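Long-range contacts in heme-binding protein A (Haemophilus parasuis 29755, PDB 3TPA), which probably binds glutathione as a solute-binding protein of the Pasteurellaceae GbpA family, although it was named for heme binding: residues A[84-89]-A[166-171]; A[112-117]-A[178-183]. The protein carries 1 engineered substitution. All coordinates share one frame; numbering follows the deposited sequence.

Contact 1: A[84-89]-A[166-171]; sequences KTFSPT and SKEYAD
Phe86 lays its ring against the first turn of helix 167-175, where Tyr169 takes one face and Glu168 the edge. CB of Phe86 sits 3.5 Å from CD1 of Tyr169. CG of Phe86 comes to 3.4 Å from the same Tyr169 CD1. CD1 of Phe86 meets CD1 and CA of Tyr169, and CD2 faces CD1 and CG of Tyr169. CE1 of Phe86 reaches the backbone N of Tyr169 at 3.5 Å while meeting CG of Glu168 near the ring plane. CE2 faces CB of Tyr169, and CZ of Phe86 ends 3.8 Å from OG of Ser166. With CG anti to the backbone N (chi1 170°), the ring is directed toward the first turn of the helix. CB of Tyr169 stands almost on the normal of the Phe86 ring, a CH-pi contact 3.8 Å from its centroid, whereas the ring planes of Phe86 and Tyr169 are inclined at 43° and meet obliquely. The backbone N of Pro88 lies over the opposite face toward its rim, so Phe86 is sandwiched between its own chain and the helix.

Beyond the ring, the extended side chain of Glu168 offers its carboxylate to Thr89. The backbone N of Thr89 gives OE1 of Glu168 a 3.1 Å bond that arrives from above the carboxylate plane. OG1 of Thr89 donates to the syn lone pair of OE2 of Glu168, 2.7 Å away, and the two bonds together should limit rotation of the carboxylate. A water joins Ser87 O to Glu168 OE2, weakly on the glutamate side.

Ser166 is the N-cap, its OG accepting from Tyr169 N. Tyr169 OH bonds to Gln185 O. The loop between strand 69-74 and helix 94-105 thus lies along the start of helix 167-175, which meets helix 94-105 through Lys167 and Ala170 and helix 181-184 through Tyr169 and Ala170.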
loop_
_atom_site.group_PDB
_atom_site.type_symbol
_atom_site.label_atom_id
_atom_site.label_comp_id
_atom_site.label_asym_id
_atom_site.label_seq_id
_atom_site.Cartn_x
_atom_site.Cartn_y
_atom_site.Cartn_z
ATOM N N LYS A 84 -30.079 -5.371 14.683
ATOM C CA LYS A 84 -31.459 -5.180 15.140
ATOM C C LYS A 84 -32.300 -4.418 14.123
ATOM O O LYS A 84 -33.519 -4.400 14.211
ATOM C CB LYS A 84 -31.517 -4.512 16.520
ATOM C CG LYS A 84 -30.704 -3.229 16.672
ATOM C CD LYS A 84 -30.975 -2.588 18.037
ATOM C CE LYS A 84 -30.204 -1.285 18.232
ATOM N NZ LYS A 84 -28.789 -1.517 18.625
ATOM N N THR A 85 -31.626 -3.803 13.157
ATOM C CA THR A 85 -32.275 -3.030 12.101
ATOM C C THR A 85 -32.459 -3.837 10.812
ATOM O O THR A 85 -33.307 -3.510 9.988
ATOM C CB THR A 85 -31.436 -1.777 11.760
ATOM O OG1 THR A 85 -31.302 -0.952 12.924
ATOM C CG2 THR A 85 -32.071 -0.975 10.642
ATOM N N PHE A 86 -31.658 -4.887 10.641
ATOM C CA PHE A 86 -31.626 -5.617 9.382
ATOM C C PHE A 86 -31.422 -7.126 9.518
ATOM O O PHE A 86 -30.538 -7.590 10.236
ATOM C CB PHE A 86 -30.528 -5.045 8.487
ATOM C CG PHE A 86 -30.251 -5.874 7.272
ATOM C CD1 PHE A 86 -31.110 -5.839 6.183
ATOM C CD2 PHE A 86 -29.126 -6.681 7.212
ATOM C CE1 PHE A 86 -30.858 -6.614 5.042
ATOM C CE2 PHE A 86 -28.852 -7.459 6.085
ATOM C CZ PHE A 86 -29.721 -7.429 4.996
ATOM N N SER A 87 -32.250 -7.888 8.817
ATOM C CA SER A 87 -32.044 -9.326 8.706
ATOM C C SER A 87 -32.176 -9.746 7.242
ATOM O O SER A 87 -33.226 -9.561 6.638
ATOM C CB SER A 87 -33.050 -10.083 9.565
ATOM O OG SER A 87 -32.538 -11.353 9.929
ATOM N N PRO A 88 -31.112 -10.328 6.668
ATOM C CA PRO A 88 -31.178 -10.651 5.241
ATOM C C PRO A 88 -32.134 -11.811 4.979
ATOM O O PRO A 88 -32.322 -12.672 5.847
ATOM C CB PRO A 88 -29.745 -11.061 4.913
ATOM C CG PRO A 88 -29.255 -11.667 6.184
ATOM C CD PRO A 88 -29.892 -10.858 7.299
ATOM N N THR A 89 -32.725 -11.834 3.786
ATOM C CA THR A 89 -33.626 -12.916 3.411
ATOM C C THR A 89 -33.049 -13.791 2.307
ATOM O O THR A 89 -33.612 -14.834 1.987
ATOM C CB THR A 89 -34.996 -12.379 2.982
ATOM O OG1 THR A 89 -34.862 -11.611 1.784
ATOM C CG2 THR A 89 -35.584 -11.500 4.077
ATOM N N SER A 166 -24.048 -5.211 1.203
ATOM C CA SER A 166 -25.323 -5.855 0.975
ATOM C C SER A 166 -26.265 -4.872 0.296
ATOM O O SER A 166 -26.568 -3.830 0.850
ATOM C CB SER A 166 -25.939 -6.285 2.302
ATOM O OG SER A 166 -27.319 -6.580 2.127
ATOM N N LYS A 167 -26.726 -5.195 -0.903
ATOM C CA LYS A 167 -27.697 -4.330 -1.558
ATOM C C LYS A 167 -29.052 -4.420 -0.864
ATOM O O LYS A 167 -29.788 -3.445 -0.814
ATOM C CB LYS A 167 -27.827 -4.659 -3.052
ATOM C CG LYS A 167 -28.809 -3.741 -3.793
ATOM C CD LYS A 167 -28.943 -4.155 -5.258
ATOM C CE LYS A 167 -29.665 -3.094 -6.087
ATOM N NZ LYS A 167 -31.066 -2.852 -5.677
ATOM N N GLU A 168 -29.385 -5.583 -0.317
ATOM C CA GLU A 168 -30.665 -5.718 0.384
ATOM C C GLU A 168 -30.727 -4.717 1.545
ATOM O O GLU A 168 -31.706 -3.978 1.718
ATOM C CB GLU A 168 -30.882 -7.156 0.871
ATOM C CG GLU A 168 -32.207 -7.367 1.588
ATOM C CD GLU A 168 -32.587 -8.832 1.722
ATOM O OE1 GLU A 168 -31.690 -9.708 1.714
ATOM O OE2 GLU A 168 -33.799 -9.109 1.834
ATOM N N TYR A 169 -29.657 -4.684 2.330
ATOM C CA TYR A 169 -29.508 -3.730 3.420
ATOM C C TYR A 169 -29.541 -2.303 2.882
ATOM O O TYR A 169 -30.249 -1.450 3.408
ATOM C CB TYR A 169 -28.169 -4.008 4.090
ATOM C CG TYR A 169 -27.813 -3.241 5.353
ATOM C CD1 TYR A 169 -28.754 -2.975 6.344
ATOM C CD2 TYR A 169 -26.497 -2.829 5.562
ATOM C CE1 TYR A 169 -28.383 -2.284 7.527
ATOM C CE2 TYR A 169 -26.121 -2.164 6.719
ATOM C CZ TYR A 169 -27.063 -1.888 7.694
ATOM O OH TYR A 169 -26.656 -1.218 8.833
ATOM N N ALA A 170 -28.776 -2.047 1.824
ATOM C CA ALA A 170 -28.749 -0.712 1.217
ATOM C C ALA A 170 -30.137 -0.301 0.683
ATOM O O ALA A 170 -30.574 0.840 0.862
ATOM C CB ALA A 170 -27.713 -0.651 0.113
ATOM N N ASP A 171 -30.830 -1.230 0.033
ATOM C CA ASP A 171 -32.184 -0.943 -0.430
ATOM C C ASP A 171 -33.073 -0.569 0.748
ATOM O O ASP A 171 -33.796 0.429 0.693
ATOM C CB ASP A 171 -32.789 -2.129 -1.199
ATOM C CG ASP A 171 -32.177 -2.309 -2.579
ATOM O OD1 ASP A 171 -31.508 -1.378 -3.050
ATOM O OD2 ASP A 171 -32.372 -3.379 -3.192
HETATM O O HOH W 1 -34.267 -8.356 4.505
#

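Contact 2: A[112-117]-A[178-183]; sequences HNVSAG and KPETLD
Val114 and Ser115, neighbours in the loop after helix 94-105, meet Pro179 and Glu180 of the turn leading into helix 181-184 and Asp183 within that helix. Both methyls of Val114 bear on the proline: CG2 of Val114 lies 3.8 Å from CB of Pro179, and CG1 comes 3.6 Å from Pro179 O. CG1 also approaches the carboxylates of Glu180 and Asp183, so this buried valine is bordered by polar atoms as well as by the pyrrolidine ring.

Ser115 works through its backbone and its side chain. Its N makes a weak hydrogen bond to OE2 of Glu180 (3.3 Å), while Ser115 OG donates a short one to OD2 of Asp183 (2.7 Å). That hydroxyl meets OD2 on the anti side, 17° out of the carboxylate plane. The bend of Glu180 at chi2 (71°) swings its carboxylate toward the serine N, and CG of Glu180 rests 3.8 Å from Ser115 OG. The other oxygen of Asp183, OD1, takes a hydrogen bond from Ser22 and a salt bridge from Arg103, which probably favours the ionised form.

A type I beta turn runs from Lys178 to Thr181. The contact holds the loop after helix 94-105 against this turn and helix 181-184 within the family 5 solute-binding protein fold, with Arg103 of helix 94-105 as a further partner of Asp183.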
loop_
_atom_site.group_PDB
_atom_site.type_symbol
_atom_site.label_atom_id
_atom_site.label_comp_id
_atom_site.label_asym_id
_atom_site.label_seq_id
_atom_site.Cartn_x
_atom_site.Cartn_y
_atom_site.Cartn_z
ATOM N N HIS A 112 -24.047 7.041 -4.594
ATOM C CA HIS A 112 -22.761 7.654 -4.950
ATOM C C HIS A 112 -22.368 8.833 -4.049
ATOM O O HIS A 112 -21.187 9.038 -3.785
ATOM C CB HIS A 112 -22.749 8.095 -6.422
ATOM C CG HIS A 112 -21.401 8.538 -6.913
ATOM N ND1 HIS A 112 -20.452 7.651 -7.372
ATOM C CD2 HIS A 112 -20.852 9.771 -7.014
ATOM C CE1 HIS A 112 -19.370 8.319 -7.744
ATOM N NE2 HIS A 112 -19.585 9.603 -7.537
ATOM N N ASN A 113 -23.356 9.607 -3.599
ATOM C CA ASN A 113 -23.117 10.768 -2.726
ATOM C C ASN A 113 -23.622 10.571 -1.315
ATOM O O ASN A 113 -23.673 11.506 -0.523
ATOM C CB ASN A 113 -23.772 12.020 -3.299
ATOM C CG ASN A 113 -23.109 12.481 -4.563
ATOM O OD1 ASN A 113 -21.883 12.532 -4.643
ATOM N ND2 ASN A 113 -23.911 12.805 -5.570
ATOM N N VAL A 114 -24.025 9.353 -1.007
ATOM C CA VAL A 114 -24.426 9.049 0.344
ATOM C C VAL A 114 -23.177 9.179 1.215
ATOM O O VAL A 114 -22.082 8.790 0.807
ATOM C CB VAL A 114 -25.082 7.661 0.426
ATOM C CG1 VAL A 114 -25.184 7.193 1.852
ATOM C CG2 VAL A 114 -26.460 7.715 -0.213
ATOM N N SER A 115 -23.351 9.792 2.380
ATOM C CA SER A 115 -22.246 10.082 3.288
ATOM C C SER A 115 -21.261 11.073 2.702
ATOM O O SER A 115 -20.134 11.182 3.177
ATOM C CB SER A 115 -21.516 8.796 3.680
ATOM O OG SER A 115 -22.332 7.993 4.517
ATOM N N ALA A 116 -21.676 11.803 1.672
ATOM C CA ALA A 116 -20.770 12.757 1.052
ATOM C C ALA A 116 -19.491 12.009 0.715
ATOM O O ALA A 116 -18.389 12.549 0.810
ATOM C CB ALA A 116 -20.483 13.915 2.007
ATOM N N GLY A 117 -19.661 10.751 0.321
ATOM C CA GLY A 117 -18.544 9.852 0.104
ATOM C C GLY A 117 -17.641 10.224 -1.058
ATOM O O GLY A 117 -18.097 10.773 -2.062
ATOM N N LYS A 178 -32.562 6.473 5.646
ATOM C CA LYS A 178 -31.267 6.596 6.328
ATOM C C LYS A 178 -30.134 5.786 5.667
ATOM O O LYS A 178 -29.568 4.871 6.277
ATOM C CB LYS A 178 -31.400 6.251 7.820
ATOM C CG LYS A 178 -32.211 4.996 8.112
ATOM C CD LYS A 178 -32.160 4.645 9.591
ATOM C CE LYS A 178 -33.158 3.548 9.951
ATOM N NZ LYS A 178 -32.855 2.232 9.318
ATOM N N PRO A 179 -29.788 6.140 4.419
ATOM C CA PRO A 179 -28.769 5.405 3.659
ATOM C C PRO A 179 -27.399 5.536 4.311
ATOM O O PRO A 179 -26.529 4.679 4.100
ATOM C CB PRO A 179 -28.778 6.098 2.290
ATOM C CG PRO A 179 -29.308 7.463 2.563
ATOM C CD PRO A 179 -30.329 7.278 3.655
ATOM N N GLU A 180 -27.207 6.597 5.088
ATOM C CA GLU A 180 -25.938 6.801 5.781
ATOM C C GLU A 180 -25.594 5.611 6.660
ATOM O O GLU A 180 -24.434 5.304 6.888
ATOM C CB GLU A 180 -25.964 8.080 6.624
ATOM C CG GLU A 180 -25.598 9.331 5.841
ATOM C CD GLU A 180 -26.675 9.734 4.851
ATOM O OE1 GLU A 180 -27.873 9.472 5.124
ATOM O OE2 GLU A 180 -26.322 10.319 3.802
ATOM N N THR A 181 -26.618 4.930 7.141
ATOM C CA THR A 181 -26.410 3.824 8.056
ATOM C C THR A 181 -25.556 2.732 7.409
ATOM O O THR A 181 -24.905 1.952 8.105
ATOM C CB THR A 181 -27.736 3.252 8.547
ATOM O OG1 THR A 181 -28.445 4.269 9.262
ATOM C CG2 THR A 181 -27.506 2.082 9.474
ATOM N N LEU A 182 -25.565 2.682 6.079
ATOM C CA LEU A 182 -24.806 1.674 5.347
ATOM C C LEU A 182 -23.336 1.837 5.671
ATOM O O LEU A 182 -22.601 0.858 5.801
ATOM C CB LEU A 182 -25.016 1.813 3.831
ATOM C CG LEU A 182 -24.468 0.684 2.942
ATOM C CD1 LEU A 182 -25.289 -0.596 3.052
ATOM C CD2 LEU A 182 -24.402 1.133 1.503
ATOM N N ASP A 183 -22.911 3.085 5.816
ATOM C CA ASP A 183 -21.504 3.373 6.055
ATOM C C ASP A 183 -21.138 3.368 7.544
ATOM O O ASP A 183 -19.993 3.125 7.900
ATOM C CB ASP A 183 -21.131 4.712 5.418
ATOM C CG ASP A 183 -21.288 4.700 3.924
ATOM O OD1 ASP A 183 -20.782 3.750 3.291
ATOM O OD2 ASP A 183 -21.932 5.625 3.383
#

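Overall arrangement
Both contacts pin a loop flanking helix 94-105 to one of two successive helices or the turn that precedes it: contact 1 uses the loop before helix 94-105 and helix 167-175, contact 2 the loop after it and helix 181-184 with its turn. The centre of contact 1 lies farther out, about 31 Å from the chain centre against 25 Å for that of contact 2, and it combines a buried aromatic pair with an exposed threonine. Contact 2 has valine against proline in place of the aromatic pair, and its aspartate also bonds to Ser22 and forms a salt bridge with Arg103. Their centres are about 15 Å apart, bridged by Tyr169 and Ala170 packing on Leu182 and by Thr85 meeting Lys178.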